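Local atomic coordinates of endonuclease 8-like L720 (Acanthamoeba polyphaga mimivirus, PDB entry 4MB7), a protein that is a viral member of the endonuclease VIII-like (Fpg/Nei) family, with a strand-rich part, a helical H2TH domain and a bound zinc ion. Residues 2-5 with 6-10; 122-126 with 127-131; 187-191 with 192-196. All coordinates share one frame; numbering follows the deposited sequence. Where two conformers were deposited one is given.

Interaction 1: 2-5 with 6-10; sequences EAPR and IRITY. With SO4 (sulfate ion), chain C.
R5 and T9, with I6 against E2, make the tight side of this helix start. R5 O accepts two hydrogen bonds from T9, one turn further on: from N at 2.9 Å and from OG1, also at 2.9 Å. The two donors come from opposite faces of the carbonyl plane. The terminal methyl of I6 reaches back along the N-terminal arm, where CD1 lies 3.4 Å from the carbonyl carbon C of E2. A chi2 of 97°, well off a staggered value, brings it there and suggests some strain in the fit. P4, which follows a cis peptide bond, is the N-cap; its O receives I8 N at 3.0 Å, and CG1 of I8 closes to 3.2 Å from that same P4 O. This is the N-terminal helix of the fold, 5-13, wedged between two layers: I6 and T9 press on strands 50-56 and 63-70, while P4 meets I219, L222 and Y223 of helix 205-230. The partly exposed side is looser and belongs to R5. Bends at both chi2 and chi3 fold its guanidinium over I8, whose CD1 sits 3.9 Å above the centre of the guanidinium plane. The edge of the group is left for a sulfate, probably from the crystallisation liquor, which takes NH1 of R5 on O4 at 3.2 Å and NH2 on O3 at the same distance of 3.2 Å. K12 and R229 bind the same anion, gathering three basic side chains around it.

Interaction 2: 122-126 with 127-131; sequences TICTT and RQAIM
T125 meets Q128 as the N-cap of helix 126-136, and the polar contacts come in two kinds. The first is the side-chain cap: OG1 of T125 accepts from Q128 N at 3.0 Å, satisfying an amide of the first turn that has no earlier helical carbonyl to use. The threonine adopts chi1 65°, with OG1 between its backbone N and carbonyl carbon, and this swings the oxygen over the helix start; CB of Q128 then packs 3.2 Å from OG1 of T125. The second kind is the helical backbone ladder, opened by A129 N to T125 O at 3.0 Å and continued by a weak bond from I130 N to T126 O at 3.4 Å.

Apolar contacts are fewer. C124 points its CB toward the helix, and its SG lies 4.0 Å from CB of A129, while CB of C124 touches CB of Q128 at 4.1 Å. The side-chain NE2 of Q128 bonds to OD1 of D132.

Strand 123-125 and the start of the helix run at 103° to each other, a sharp strand-to-helix corner. Strand 116-118 pairs with 123-125 and lends I117 to T126 and A129, while L109 of strand 104-109 backs T126 and I130.

Interaction 3: 187-191 with 192-196; sequences EALYD and CKILP
L189 packs against I194 and P196, joining the end of helix 182-191 to the chain that leaves it; its CB and both methyls find partners in 192-196. CB lies 3.7 Å from O of I194. From there CG stands beside the backbone N (chi1 -78°), which, with chi2 extended, sets the two methyls against I194 and P196. CD2 meets the root of I194, 3.8 Å from its CB and equally close to CG2, the two side chains crossing at about a right angle. CD1 reaches further along, 3.9 Å from CA of P196 and close to CB and CG of the same proline. Residues I167, T168 and L171 of helix 167-171 also touch this leucine.

The backbone makes the turn that brings these partners round. I194 N donates to L189 O at 2.9 Å, almost straight at 169°, while K193 N bonds to Y190 O at 3.1 Å from well above the carbonyl plane. The last ordinary helical bond, C192 N to A188 O at 3.0 Å, is already weak. K193 carries the positive phi of 55° that reverses the chain, and its NZ hydrogen-bonds to the backbone O of C271, a residue of the zinc site. D191 forms salt bridges with R240 and K217.

The paired bonds I194 N to L189 O and K193 N to Y190 O define a Schellman motif, and L189 against I194 is the hydrophobic contact that classically accompanies it. Here the motif ends a helix of the H2TH domain beside the zinc site, with Y190 packed on P248 and C271.

Overall arrangement
All three are helix ends, and together they illustrate how a helix terminus is completed differently according to its place. Interactions 1 and 2 start helices, while interaction 3 stops one. Interactions 1 and 3 are largely buried and both lean on helix 205-230, with their nearest atoms about 7 Å apart; interaction 2 is only partly buried, its centre 33 Å from that of interaction 3. The chemistry follows position. At 2-10 a doubly held carbonyl sits beside a cluster of basic groups on an anion; at 122-131 a threonine hydroxyl caps a helix bordering small strands; at 187-196 a backbone reversal is sealed by aliphatic side chains near the zinc.

Interaction 1: 2-5 with 6-10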
loop_
_atom_site.group_PDB
_atom_site.type_symbol
_atom_site.label_atom_id
_atom_site.label_comp_id
_atom_site.label_asym_id
_atom_site.label_seq_id
_atom_site.Cartn_x
_atom_site.Cartn_y
_atom_site.Cartn_z
ATOM N N GLU A 2 -0.406 2.782 4.330
ATOM C CA GLU A 2 0.127 3.303 3.078
ATOM C C GLU A 2 1.638 3.116 3.056
ATOM O O GLU A 2 2.227 2.686 4.045
ATOM C CB GLU A 2 -0.198 4.791 2.958
ATOM C CG GLU A 2 0.367 5.607 4.112
ATOM C CD GLU A 2 0.287 7.102 3.887
ATOM O OE1 GLU A 2 -0.302 7.529 2.875
ATOM O OE2 GLU A 2 0.823 7.853 4.729
ATOM N N ALA A 3 2.265 3.441 1.928
ATOM C CA ALA A 3 3.720 3.377 1.824
ATOM C C ALA A 3 4.362 4.264 2.894
ATOM O O ALA A 3 3.820 5.314 3.232
ATOM C CB ALA A 3 4.168 3.801 0.432
ATOM N N PRO A 4 5.515 3.841 3.436
ATOM C CA PRO A 4 6.243 2.615 3.103
ATOM C C PRO A 4 5.945 1.467 4.069
ATOM O O PRO A 4 6.768 0.565 4.195
ATOM C CB PRO A 4 7.697 3.047 3.270
ATOM C CG PRO A 4 7.638 3.994 4.436
ATOM C CD PRO A 4 6.293 4.696 4.350
ATOM N N ARG A 5 4.795 1.504 4.737
ATOM C CA ARG A 5 4.439 0.464 5.703
ATOM C C ARG A 5 4.259 -0.907 5.045
ATOM O O ARG A 5 4.528 -1.939 5.662
ATOM C CB ARG A 5 3.179 0.858 6.481
ATOM C CG ARG A 5 2.733 -0.154 7.530
ATOM C CD ARG A 5 3.850 -0.496 8.506
ATOM N NE ARG A 5 4.458 0.694 9.096
ATOM C CZ ARG A 5 5.313 0.671 10.114
ATOM N NH1 ARG A 5 5.659 -0.484 10.666
ATOM N NH2 ARG A 5 5.817 1.804 10.584
ATOM N N ILE A 6 3.810 -0.915 3.794
ATOM C CA ILE A 6 3.657 -2.168 3.059
ATOM C C ILE A 6 5.022 -2.812 2.814
ATOM O O ILE A 6 5.200 -4.012 3.036
ATOM C CB ILE A 6 2.912 -1.970 1.722
ATOM C CG1 ILE A 6 1.465 -1.542 1.970
ATOM C CG2 ILE A 6 2.929 -3.248 0.906
ATOM C CD1 ILE A 6 1.244 -0.057 1.879
ATOM N N ARG A 7 5.983 -2.009 2.364
ATOM C CA ARG A 7 7.351 -2.480 2.172
ATOM C C ARG A 7 7.947 -2.991 3.478
ATOM O O ARG A 7 8.589 -4.044 3.512
ATOM C CB ARG A 7 8.238 -1.367 1.608
ATOM C CG ARG A 7 9.722 -1.705 1.645
ATOM C CD ARG A 7 10.564 -0.630 0.982
ATOM N NE ARG A 7 11.981 -0.781 1.301
ATOM C CZ ARG A 7 12.973 -0.390 0.507
ATOM N NH1 ARG A 7 12.707 0.169 -0.665
ATOM N NH2 ARG A 7 14.232 -0.566 0.884
ATOM N N ILE A 8 7.725 -2.239 4.549
ATOM C CA ILE A 8 8.218 -2.606 5.875
ATOM C C ILE A 8 7.671 -3.962 6.318
ATOM O O ILE A 8 8.410 -4.803 6.836
ATOM C CB ILE A 8 7.867 -1.520 6.916
ATOM C CG1 ILE A 8 8.678 -0.250 6.645
ATOM C CG2 ILE A 8 8.120 -2.022 8.330
ATOM C CD1 ILE A 8 8.232 0.953 7.455
ATOM N N THR A 9 6.375 -4.169 6.107
ATOM C CA THR A 9 5.736 -5.438 6.440
ATOM C C THR A 9 6.340 -6.562 5.606
ATOM O O THR A 9 6.648 -7.636 6.123
ATOM C CB THR A 9 4.217 -5.381 6.199
ATOM O OG1 THR A 9 3.645 -4.346 7.005
ATOM C CG2 THR A 9 3.559 -6.715 6.553
ATOM N N TYR A 10 6.515 -6.293 4.316
ATOM C CA TYR A 10 7.142 -7.236 3.397
ATOM C C TYR A 10 8.547 -7.637 3.847
ATOM O O TYR A 10 8.892 -8.820 3.852
ATOM C CB TYR A 10 7.181 -6.639 1.985
ATOM C CG TYR A 10 8.218 -7.251 1.072
ATOM C CD1 TYR A 10 8.025 -8.505 0.510
ATOM C CD2 TYR A 10 9.383 -6.562 0.753
ATOM C CE1 TYR A 10 8.971 -9.065 -0.331
ATOM C CE2 TYR A 10 10.332 -7.112 -0.087
ATOM C CZ TYR A 10 10.121 -8.363 -0.626
ATOM O OH TYR A 10 11.063 -8.914 -1.464
HETATM S S SO4 C . 7.638 0.067 14.079
HETATM O O1 SO4 C . 8.964 0.205 14.710
HETATM O O2 SO4 C . 6.655 -0.234 15.134
HETATM O O3 SO4 C . 7.288 1.351 13.439
HETATM O O4 SO4 C . 7.659 -1.035 13.105
#

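Interaction 2: 122-126 with 127-131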
loop_
_atom_site.group_PDB
_atom_site.type_symbol
_atom_site.label_atom_id
_atom_site.label_comp_id
_atom_site.label_asym_id
_atom_site.label_seq_id
_atom_site.Cartn_x
_atom_site.Cartn_y
_atom_site.Cartn_z
ATOM N N THR A 122 -8.996 -1.313 -11.160
ATOM C CA THR A 122 -9.692 -1.769 -12.365
ATOM C C THR A 122 -10.579 -2.996 -12.157
ATOM O O THR A 122 -10.708 -3.512 -11.047
ATOM C CB THR A 122 -8.697 -2.107 -13.498
ATOM O OG1 THR A 122 -9.403 -2.229 -14.737
ATOM C CG2 THR A 122 -7.976 -3.416 -13.206
ATOM N N ILE A 123 -11.196 -3.440 -13.249
ATOM C CA ILE A 123 -11.885 -4.724 -13.299
ATOM C C ILE A 123 -11.198 -5.595 -14.348
ATOM O O ILE A 123 -11.073 -5.199 -15.506
ATOM C CB ILE A 123 -13.372 -4.559 -13.662
ATOM C CG1 ILE A 123 -14.097 -3.755 -12.582
ATOM C CG2 ILE A 123 -14.032 -5.917 -13.848
ATOM C CD1 ILE A 123 -15.559 -3.506 -12.882
ATOM N N CYS A 124 -10.741 -6.773 -13.936
ATOM C CA CYS A 124 -9.996 -7.656 -14.824
ATOM C C CYS A 124 -10.090 -9.099 -14.345
ATOM O O CYS A 124 -10.646 -9.371 -13.280
ATOM C CB CYS A 124 -8.528 -7.225 -14.879
ATOM S SG CYS A 124 -7.696 -7.244 -13.266
ATOM N N THR A 125 -9.545 -10.027 -15.128
ATOM C CA THR A 125 -9.529 -11.426 -14.715
ATOM C C THR A 125 -8.579 -11.617 -13.543
ATOM O O THR A 125 -7.679 -10.806 -13.321
ATOM C CB THR A 125 -9.101 -12.374 -15.856
ATOM O OG1 THR A 125 -7.743 -12.104 -16.226
ATOM C CG2 THR A 125 -10.006 -12.204 -17.068
ATOM N N THR A 126 -8.786 -12.695 -12.797
ATOM C CA THR A 126 -7.925 -13.034 -11.675
ATOM C C THR A 126 -6.486 -13.210 -12.145
ATOM O O THR A 126 -5.548 -12.767 -11.484
ATOM C CB THR A 126 -8.400 -14.325 -10.984
ATOM O OG1 THR A 126 -9.792 -14.206 -10.666
ATOM C CG2 THR A 126 -7.607 -14.576 -9.711
ATOM N N ARG A 127 -6.326 -13.848 -13.300
ATOM C CA ARG A 127 -5.009 -14.053 -13.896
ATOM C C ARG A 127 -4.322 -12.728 -14.217
ATOM O O ARG A 127 -3.141 -12.543 -13.923
ATOM C CB ARG A 127 -5.124 -14.905 -15.164
ATOM C CG ARG A 127 -3.807 -15.118 -15.894
ATOM C CD ARG A 127 -3.966 -16.100 -17.046
ATOM N NE ARG A 127 -2.680 -16.474 -17.627
ATOM C CZ ARG A 127 -1.932 -17.485 -17.198
ATOM N NH1 ARG A 127 -2.338 -18.232 -16.180
ATOM N NH2 ARG A 127 -0.774 -17.752 -17.788
ATOM N N GLN A 128 -5.070 -11.810 -14.820
ATOM C CA GLN A 128 -4.533 -10.502 -15.192
ATOM C C GLN A 128 -4.143 -9.674 -13.967
ATOM O O GLN A 128 -3.177 -8.907 -14.007
ATOM C CB GLN A 128 -5.542 -9.733 -16.047
ATOM C CG GLN A 128 -5.003 -8.427 -16.608
ATOM C CD GLN A 128 -3.892 -8.643 -17.615
ATOM O OE1 GLN A 128 -3.960 -9.548 -18.445
ATOM N NE2 GLN A 128 -2.854 -7.817 -17.540
ATOM N N ALA A 129 -4.899 -9.832 -12.885
ATOM C CA ALA A 129 -4.614 -9.127 -11.635
ATOM C C ALA A 129 -3.220 -9.461 -11.106
ATOM O O ALA A 129 -2.495 -8.581 -10.638
ATOM C CB ALA A 129 -5.673 -9.448 -10.592
ATOM N N ILE A 130 -2.850 -10.734 -11.185
ATOM C CA ILE A 130 -1.525 -11.177 -10.752
ATOM C C ILE A 130 -0.430 -10.645 -11.680
ATOM O O ILE A 130 0.628 -10.212 -11.221
ATOM C CB ILE A 130 -1.452 -12.717 -10.652
ATOM C CG1 ILE A 130 -2.438 -13.219 -9.594
ATOM C CG2 ILE A 130 -0.040 -13.174 -10.316
ATOM C CD1 ILE A 130 -2.468 -14.725 -9.442
ATOM N N MET A 131 -0.694 -10.661 -12.983
ATOM C CA MET A 131 0.260 -10.147 -13.961
ATOM C C MET A 131 0.454 -8.640 -13.808
ATOM O O MET A 131 1.572 -8.135 -13.918
ATOM C CB MET A 131 -0.200 -10.475 -15.383
ATOM C CG MET A 131 0.807 -10.113 -16.464
ATOM S SD MET A 131 2.325 -11.083 -16.375
ATOM C CE MET A 131 3.506 -9.834 -15.874
#

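Interaction 3: 187-191 with 192-196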
loop_
_atom_site.group_PDB
_atom_site.type_symbol
_atom_site.label_atom_id
_atom_site.label_comp_id
_atom_site.label_asym_id
_atom_site.label_seq_id
_atom_site.Cartn_x
_atom_site.Cartn_y
_atom_site.Cartn_z
ATOM N N GLU A 187 0.131 15.708 2.872
ATOM C CA GLU A 187 1.438 16.193 3.298
ATOM C C GLU A 187 2.231 16.706 2.098
ATOM O O GLU A 187 2.911 17.730 2.180
ATOM C CB GLU A 187 2.224 15.093 4.013
ATOM C CG GLU A 187 1.761 14.814 5.435
ATOM C CD GLU A 187 2.088 15.948 6.389
ATOM O OE1 GLU A 187 3.126 16.613 6.195
ATOM O OE2 GLU A 187 1.303 16.173 7.334
ATOM N N ALA A 188 2.134 15.991 0.982
ATOM C CA ALA A 188 2.830 16.383 -0.237
ATOM C C ALA A 188 2.236 17.662 -0.816
ATOM O O ALA A 188 2.963 18.542 -1.277
ATOM C CB ALA A 188 2.775 15.267 -1.260
ATOM N N LEU A 189 0.911 17.757 -0.787
ATOM C CA LEU A 189 0.221 18.925 -1.320
ATOM C C LEU A 189 0.569 20.192 -0.547
ATOM O O LEU A 189 0.704 21.266 -1.137
ATOM C CB LEU A 189 -1.292 18.699 -1.348
ATOM C CG LEU A 189 -1.789 17.828 -2.504
ATOM C CD1 LEU A 189 -3.270 17.519 -2.359
ATOM C CD2 LEU A 189 -1.508 18.496 -3.843
ATOM N N TYR A 190 0.724 20.071 0.768
ATOM C CA TYR A 190 1.144 21.213 1.570
ATOM C C TYR A 190 2.598 21.575 1.290
ATOM O O TYR A 190 2.952 22.749 1.218
ATOM C CB TYR A 190 0.963 20.960 3.067
ATOM C CG TYR A 190 1.534 22.088 3.892
ATOM C CD1 TYR A 190 0.866 23.301 3.994
ATOM C CD2 TYR A 190 2.757 21.957 4.541
ATOM C CE1 TYR A 190 1.386 24.345 4.727
ATOM C CE2 TYR A 190 3.287 23.001 5.280
ATOM C CZ TYR A 190 2.595 24.193 5.368
ATOM O OH TYR A 190 3.107 25.240 6.099
ATOM N N ASP A 191 3.432 20.552 1.142
ATOM C CA ASP A 191 4.856 20.737 0.881
ATOM C C ASP A 191 5.079 21.491 -0.432
ATOM O O ASP A 191 6.064 22.214 -0.584
ATOM C CB ASP A 191 5.554 19.376 0.836
ATOM C CG ASP A 191 7.062 19.483 0.943
ATOM O OD1 ASP A 191 7.554 20.474 1.522
ATOM O OD2 ASP A 191 7.756 18.564 0.459
ATOM N N CYS A 192 4.152 21.324 -1.369
ATOM C CA CYS A 192 4.264 21.945 -2.682
ATOM C C CYS A 192 3.323 23.135 -2.849
ATOM O O CYS A 192 3.194 23.674 -3.947
ATOM C CB CYS A 192 3.996 20.916 -3.781
ATOM S SG CYS A 192 5.096 19.484 -3.735
ATOM N N LYS A 193 2.668 23.530 -1.759
ATOM C CA LYS A 193 1.771 24.687 -1.754
ATOM C C LYS A 193 0.681 24.591 -2.818
ATOM O O LYS A 193 0.360 25.575 -3.483
ATOM C CB LYS A 193 2.569 25.986 -1.918
ATOM C CG LYS A 193 3.447 26.319 -0.721
ATOM C CD LYS A 193 4.470 27.397 -1.053
ATOM C CE LYS A 193 3.802 28.672 -1.541
ATOM N NZ LYS A 193 2.893 29.271 -0.522
ATOM N N ILE A 194 0.119 23.399 -2.977
ATOM C CA ILE A 194 -0.933 23.175 -3.961
ATOM C C ILE A 194 -2.267 22.905 -3.274
ATOM O O ILE A 194 -2.355 22.066 -2.376
ATOM C CB ILE A 194 -0.591 21.992 -4.888
ATOM C CG1 ILE A 194 0.704 22.273 -5.651
ATOM C CG2 ILE A 194 -1.737 21.716 -5.855
ATOM C CD1 ILE A 194 1.102 21.167 -6.602
ATOM N N LEU A 195 -3.303 23.625 -3.693
ATOM C CA LEU A 195 -4.640 23.437 -3.139
ATOM C C LEU A 195 -5.198 22.085 -3.574
ATOM O O LEU A 195 -5.192 21.765 -4.761
ATOM C CB LEU A 195 -5.570 24.561 -3.599
ATOM C CG LEU A 195 -6.917 24.678 -2.881
ATOM C CD1 LEU A 195 -6.715 25.103 -1.434
ATOM C CD2 LEU A 195 -7.835 25.649 -3.607
ATOM N N PRO A 196 -5.673 21.282 -2.608
ATOM C CA PRO A 196 -6.213 19.947 -2.895
ATOM C C PRO A 196 -7.393 19.983 -3.862
ATOM O O PRO A 196 -7.636 19.005 -4.569
ATOM C CB PRO A 196 -6.675 19.457 -1.520
ATOM C CG PRO A 196 -5.819 20.192 -0.558
ATOM C CD PRO A 196 -5.624 21.552 -1.161
#